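Local coordinates for protein BtGH115A (Bacteroides thetaiotaomicron, PDB 5BY3) that probably acts as a glycoside hydrolase of family GH115, a 4-O-methyl-alpha-glucuronidase with specificity for decorated arabinogalactans, at residues Leu685-Asn699 with Gly765-Asn777. Numbering follows the deposited sequence.
With SO4 (sulfate ion), chain B.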
loop_
_atom_site.group_PDB
_atom_site.type_symbol
_atom_site.label_atom_id
_atom_site.label_comp_id
_atom_site.label_asym_id
_atom_site.label_seq_id
_atom_site.Cartn_x
_atom_site.Cartn_y
_atom_site.Cartn_z
ATOM N N LEU A 685 40.588 10.502 -19.315
ATOM C CA LEU A 685 39.605 10.792 -20.373
ATOM C C LEU A 685 40.224 11.515 -21.582
ATOM O O LEU A 685 41.328 12.066 -21.483
ATOM C CB LEU A 685 38.456 11.652 -19.831
ATOM C CG LEU A 685 37.706 11.276 -18.544
ATOM C CD1 LEU A 685 36.694 12.364 -18.212
ATOM C CD2 LEU A 685 37.052 9.894 -18.586
ATOM N N LYS A 686 39.507 11.508 -22.713
ATOM C CA LYS A 686 39.775 12.419 -23.836
ATOM C C LYS A 686 38.994 13.714 -23.533
ATOM O O LYS A 686 38.598 13.935 -22.384
ATOM C CB LYS A 686 39.343 11.781 -25.166
ATOM C CG LYS A 686 39.775 10.327 -25.352
ATOM C CD LYS A 686 39.460 9.834 -26.756
ATOM C CE LYS A 686 39.521 8.310 -26.862
ATOM N NZ LYS A 686 38.257 7.639 -26.429
ATOM N N THR A 687 38.792 14.570 -24.532
ATOM C CA THR A 687 37.825 15.698 -24.466
ATOM C C THR A 687 37.944 16.731 -23.314
ATOM O O THR A 687 38.391 16.436 -22.199
ATOM C CB THR A 687 36.340 15.232 -24.576
ATOM O OG1 THR A 687 35.780 15.019 -23.263
ATOM C CG2 THR A 687 36.178 13.971 -25.489
ATOM N N ASP A 688 37.479 17.938 -23.629
ATOM C CA ASP A 688 37.522 19.133 -22.776
ATOM C C ASP A 688 36.793 18.969 -21.413
ATOM O O ASP A 688 37.282 19.413 -20.362
ATOM C CB ASP A 688 36.931 20.300 -23.615
ATOM C CG ASP A 688 36.971 21.677 -22.913
ATOM O OD1 ASP A 688 37.745 21.883 -21.953
ATOM O OD2 ASP A 688 36.220 22.582 -23.355
ATOM N N SER A 689 35.637 18.308 -21.450
ATOM C CA SER A 689 34.662 18.364 -20.361
ATOM C C SER A 689 34.095 16.986 -20.066
ATOM O O SER A 689 34.356 16.036 -20.812
ATOM C CB SER A 689 33.519 19.334 -20.729
ATOM O OG SER A 689 33.875 20.690 -20.507
ATOM N N VAL A 690 33.322 16.905 -18.975
ATOM C CA VAL A 690 32.613 15.679 -18.531
ATOM C C VAL A 690 31.147 15.981 -18.202
ATOM O O VAL A 690 30.854 16.992 -17.539
ATOM C CB VAL A 690 33.323 14.979 -17.323
ATOM C CG1 VAL A 690 33.434 15.899 -16.105
ATOM C CG2 VAL A 690 32.636 13.672 -16.958
ATOM N N GLU A 691 30.239 15.112 -18.667
ATOM C CA GLU A 691 28.812 15.235 -18.315
ATOM C C GLU A 691 28.486 14.301 -17.162
ATOM O O GLU A 691 28.466 13.094 -17.328
ATOM C CB GLU A 691 27.895 14.955 -19.523
ATOM C CG GLU A 691 26.445 15.424 -19.340
ATOM C CD GLU A 691 25.459 14.712 -20.262
ATOM O OE1 GLU A 691 25.435 14.990 -21.479
ATOM O OE2 GLU A 691 24.697 13.862 -19.767
ATOM N N VAL A 692 28.225 14.852 -15.993
ATOM C CA VAL A 692 27.880 14.014 -14.840
ATOM C C VAL A 692 26.375 13.853 -14.722
ATOM O O VAL A 692 25.668 14.840 -14.598
ATOM C CB VAL A 692 28.508 14.563 -13.541
ATOM C CG1 VAL A 692 28.205 13.644 -12.351
ATOM C CG2 VAL A 692 30.004 14.722 -13.750
ATOM N N ASP A 693 25.917 12.599 -14.742
ATOM C CA ASP A 693 24.500 12.200 -14.808
ATOM C C ASP A 693 24.196 11.462 -13.511
ATOM O O ASP A 693 24.659 10.358 -13.294
ATOM C CB ASP A 693 24.327 11.288 -16.031
ATOM C CG ASP A 693 22.866 10.971 -16.366
ATOM O OD1 ASP A 693 21.968 11.281 -15.553
ATOM O OD2 ASP A 693 22.631 10.357 -17.448
ATOM N N ILE A 694 23.450 12.107 -12.637
ATOM C CA ILE A 694 23.212 11.622 -11.277
ATOM C C ILE A 694 21.734 11.264 -11.139
ATOM O O ILE A 694 20.857 12.068 -11.474
ATOM C CB ILE A 694 23.602 12.673 -10.210
ATOM C CG1 ILE A 694 25.064 13.069 -10.369
ATOM C CG2 ILE A 694 23.372 12.141 -8.801
ATOM C CD1 ILE A 694 25.447 14.302 -9.581
ATOM N N ARG A 695 21.476 10.050 -10.671
ATOM C CA ARG A 695 20.139 9.523 -10.587
ATOM C C ARG A 695 19.862 9.260 -9.106
ATOM O O ARG A 695 20.667 8.624 -8.399
ATOM C CB ARG A 695 20.039 8.211 -11.350
ATOM C CG ARG A 695 19.998 8.154 -12.886
ATOM C CD ARG A 695 19.665 9.409 -13.661
ATOM N NE ARG A 695 19.988 9.282 -15.099
ATOM C CZ ARG A 695 19.363 8.492 -15.987
ATOM N NH1 ARG A 695 18.362 7.683 -15.626
ATOM N NH2 ARG A 695 19.752 8.497 -17.263
ATOM N N LEU A 696 18.729 9.769 -8.628
ATOM C CA LEU A 696 18.379 9.689 -7.224
ATOM C C LEU A 696 16.943 9.230 -7.088
ATOM O O LEU A 696 16.159 9.300 -8.032
ATOM C CB LEU A 696 18.557 11.035 -6.511
ATOM C CG LEU A 696 19.874 11.790 -6.673
ATOM C CD1 LEU A 696 19.660 12.987 -7.604
ATOM C CD2 LEU A 696 20.343 12.220 -5.293
ATOM N N LEU A 697 16.601 8.753 -5.898
ATOM C CA LEU A 697 15.221 8.406 -5.600
ATOM C C LEU A 697 14.461 9.724 -5.628
ATOM O O LEU A 697 14.905 10.681 -4.960
ATOM C CB LEU A 697 15.108 7.736 -4.222
ATOM C CG LEU A 697 13.767 7.068 -3.893
ATOM C CD1 LEU A 697 13.536 5.867 -4.794
ATOM C CD2 LEU A 697 13.672 6.704 -2.401
ATOM N N PRO A 698 13.357 9.805 -6.421
ATOM C CA PRO A 698 12.591 11.051 -6.459
ATOM C C PRO A 698 11.706 11.234 -5.198
ATOM O O PRO A 698 10.540 11.639 -5.298
ATOM C CB PRO A 698 11.736 10.885 -7.702
ATOM C CG PRO A 698 11.439 9.400 -7.738
ATOM C CD PRO A 698 12.638 8.711 -7.113
ATOM N N ASN A 699 12.261 11.000 -4.007
ATOM C CA ASN A 699 11.461 11.218 -2.812
ATOM C C ASN A 699 11.368 12.745 -2.478
ATOM O O ASN A 699 11.955 13.598 -3.203
ATOM C CB ASN A 699 11.963 10.368 -1.650
ATOM C CG ASN A 699 13.302 10.824 -1.147
ATOM O OD1 ASN A 699 13.369 11.703 -0.311
ATOM N ND2 ASN A 699 14.372 10.252 -1.667
ATOM N N GLY A 765 16.981 13.171 3.684
ATOM C CA GLY A 765 16.682 11.891 3.000
ATOM C C GLY A 765 17.108 11.800 1.544
ATOM O O GLY A 765 16.252 11.692 0.645
ATOM N N VAL A 766 18.430 11.851 1.327
ATOM C CA VAL A 766 19.058 11.900 -0.008
ATOM C C VAL A 766 19.456 10.493 -0.374
ATOM O O VAL A 766 20.277 9.868 0.333
ATOM C CB VAL A 766 20.342 12.745 0.007
ATOM C CG1 VAL A 766 21.130 12.620 -1.292
ATOM C CG2 VAL A 766 20.015 14.197 0.321
ATOM N N ILE A 767 18.887 9.967 -1.456
ATOM C CA ILE A 767 19.171 8.576 -1.749
ATOM C C ILE A 767 19.669 8.471 -3.162
ATOM O O ILE A 767 18.914 8.744 -4.106
ATOM C CB ILE A 767 17.951 7.667 -1.499
ATOM C CG1 ILE A 767 17.617 7.642 -0.022
ATOM C CG2 ILE A 767 18.232 6.240 -1.941
ATOM C CD1 ILE A 767 16.129 7.744 0.235
ATOM N N LEU A 768 20.943 8.089 -3.278
ATOM C CA LEU A 768 21.610 7.917 -4.561
ATOM C C LEU A 768 21.273 6.570 -5.173
ATOM O O LEU A 768 21.252 5.556 -4.480
ATOM C CB LEU A 768 23.134 8.097 -4.416
ATOM C CG LEU A 768 23.955 8.002 -5.722
ATOM C CD1 LEU A 768 23.744 9.169 -6.680
ATOM C CD2 LEU A 768 25.441 7.808 -5.438
ATOM N N ASP A 769 21.022 6.579 -6.479
ATOM C CA ASP A 769 20.706 5.374 -7.255
ATOM C C ASP A 769 21.821 5.087 -8.243
ATOM O O ASP A 769 22.451 4.064 -8.146
ATOM C CB ASP A 769 19.361 5.521 -7.997
ATOM C CG ASP A 769 18.704 4.182 -8.297
ATOM O OD1 ASP A 769 19.124 3.217 -7.663
ATOM O OD2 ASP A 769 17.756 4.080 -9.122
ATOM N N GLN A 770 22.057 5.980 -9.198
ATOM C CA GLN A 770 23.097 5.766 -10.215
ATOM C C GLN A 770 23.914 7.016 -10.463
ATOM O O GLN A 770 23.482 8.116 -10.141
ATOM C CB GLN A 770 22.498 5.303 -11.525
ATOM C CG GLN A 770 21.762 3.973 -11.398
ATOM C CD GLN A 770 20.972 3.596 -12.640
ATOM O OE1 GLN A 770 20.053 4.306 -13.049
ATOM N NE2 GLN A 770 21.334 2.484 -13.249
ATOM N N VAL A 771 25.103 6.830 -11.016
ATOM C CA VAL A 771 25.939 7.900 -11.538
ATOM C C VAL A 771 26.510 7.399 -12.880
ATOM O O VAL A 771 27.008 6.268 -12.953
ATOM C CB VAL A 771 27.106 8.251 -10.580
ATOM C CG1 VAL A 771 27.932 9.382 -11.172
ATOM C CG2 VAL A 771 26.611 8.676 -9.189
HETATM N N MSE A 772 26.416 8.222 -13.932
HETATM C CA MSE A 772 27.114 7.956 -15.208
HETATM C C MSE A 772 28.008 9.113 -15.638
HETATM O O MSE A 772 27.855 10.242 -15.164
HETATM C CB MSE A 772 26.136 7.545 -16.288
HETATM C CG MSE A 772 25.475 6.209 -15.960
HETATM SE SE MSE A 772 23.771 6.531 -15.032
HETATM C CE MSE A 772 22.589 5.293 -16.015
ATOM N N LEU A 773 28.955 8.845 -16.537
ATOM C CA LEU A 773 29.988 9.852 -16.861
ATOM C C LEU A 773 29.985 10.563 -18.231
ATOM O O LEU A 773 29.981 11.779 -18.235
ATOM C CB LEU A 773 31.379 9.500 -16.304
ATOM C CG LEU A 773 31.883 10.430 -15.170
ATOM C CD1 LEU A 773 30.898 10.804 -14.067
ATOM C CD2 LEU A 773 33.150 9.886 -14.534
ATOM N N TYR A 774 30.017 9.863 -19.364
ATOM C CA TYR A 774 29.980 10.543 -20.720
ATOM C C TYR A 774 31.012 11.667 -21.024
ATOM O O TYR A 774 30.999 12.741 -20.394
ATOM C CB TYR A 774 28.560 11.058 -21.100
ATOM C CG TYR A 774 27.449 10.077 -20.801
ATOM C CD1 TYR A 774 27.249 8.927 -21.595
ATOM C CD2 TYR A 774 26.614 10.281 -19.703
ATOM C CE1 TYR A 774 26.234 8.011 -21.292
ATOM C CE2 TYR A 774 25.604 9.387 -19.400
ATOM C CZ TYR A 774 25.425 8.253 -20.180
ATOM O OH TYR A 774 24.404 7.409 -19.832
ATOM N N GLU A 775 31.852 11.433 -22.036
ATOM C CA GLU A 775 32.878 12.409 -22.463
ATOM C C GLU A 775 32.366 13.819 -22.837
ATOM O O GLU A 775 32.364 14.687 -21.966
ATOM C CB GLU A 775 33.845 11.804 -23.495
ATOM C CG GLU A 775 35.198 11.460 -22.869
ATOM C CD GLU A 775 35.835 10.166 -23.366
ATOM O OE1 GLU A 775 36.601 9.569 -22.571
ATOM O OE2 GLU A 775 35.608 9.756 -24.530
ATOM N N VAL A 776 31.934 14.045 -24.084
ATOM C CA VAL A 776 31.320 15.341 -24.543
ATOM C C VAL A 776 32.205 16.618 -24.539
ATOM O O VAL A 776 33.112 16.760 -23.716
ATOM C CB VAL A 776 29.931 15.646 -23.889
ATOM C CG1 VAL A 776 29.136 14.368 -23.645
ATOM C CG2 VAL A 776 30.056 16.475 -22.613
ATOM N N ASN A 777 31.889 17.558 -25.439
ATOM C CA ASN A 777 32.707 18.779 -25.650
ATOM C C ASN A 777 32.073 20.146 -25.353
ATOM O O ASN A 777 32.609 20.928 -24.557
ATOM C CB ASN A 777 33.357 18.756 -27.046
ATOM C CG ASN A 777 34.713 18.070 -27.031
ATOM O OD1 ASN A 777 34.895 17.000 -27.617
ATOM N ND2 ASN A 777 35.669 18.668 -26.319
HETATM S S SO4 B . 17.107 6.523 -19.631
HETATM O O1 SO4 B . 17.874 7.458 -18.767
HETATM O O2 SO4 B . 16.942 7.088 -20.998
HETATM O O3 SO4 B . 17.813 5.222 -19.705
HETATM O O4 SO4 B . 15.757 6.349 -19.053
HETATM O O HOH W 1 16.519 10.978 -2.910
#
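A classic beta bulge interrupts the antiparallel pairing of strands 689-696 and 766-772 in the C-terminal beta domain: Asp769 and Gln770 both face Arg695. Arg695 O accepts Asp769 N at 2.8 Å and Gln770 N at 3.1 Å, the two donors coming from the same face of its carbonyl plane, while Arg695 N donates to Gln770 O. Asp693 and Met772 form a regular hydrogen-bonded pair; past the bulge Leu697 N reaches Ile767 O at 2.9 Å and a water links Leu697 O to Ile767 N. On the face that strand 708-713 covers, Ile694 CG2 meets Leu768 CD1 at 3.7 Å, the two side chains crossing at about a right angle. On the other face Arg695, kinked at chi2 (-17°), turns back along its own strand, and its NE forms a salt bridge to Asp693 OD1 at 2.9 Å; the oxygen lies in the guanidinium plane, while NE comes from above the carboxylate plane. Selenomethionine Met772 sets its CE over one guanidinium face, and Gln740 takes a bond from NH1. A leucine in place of Arg695 would probably leave the Asp693 carboxylate with just a long, weak ion pair to Lys744. A sulfate, probably from the crystallisation liquor, sits at the guanidinium edge, its O1 2.6 Å from Arg695 NH2.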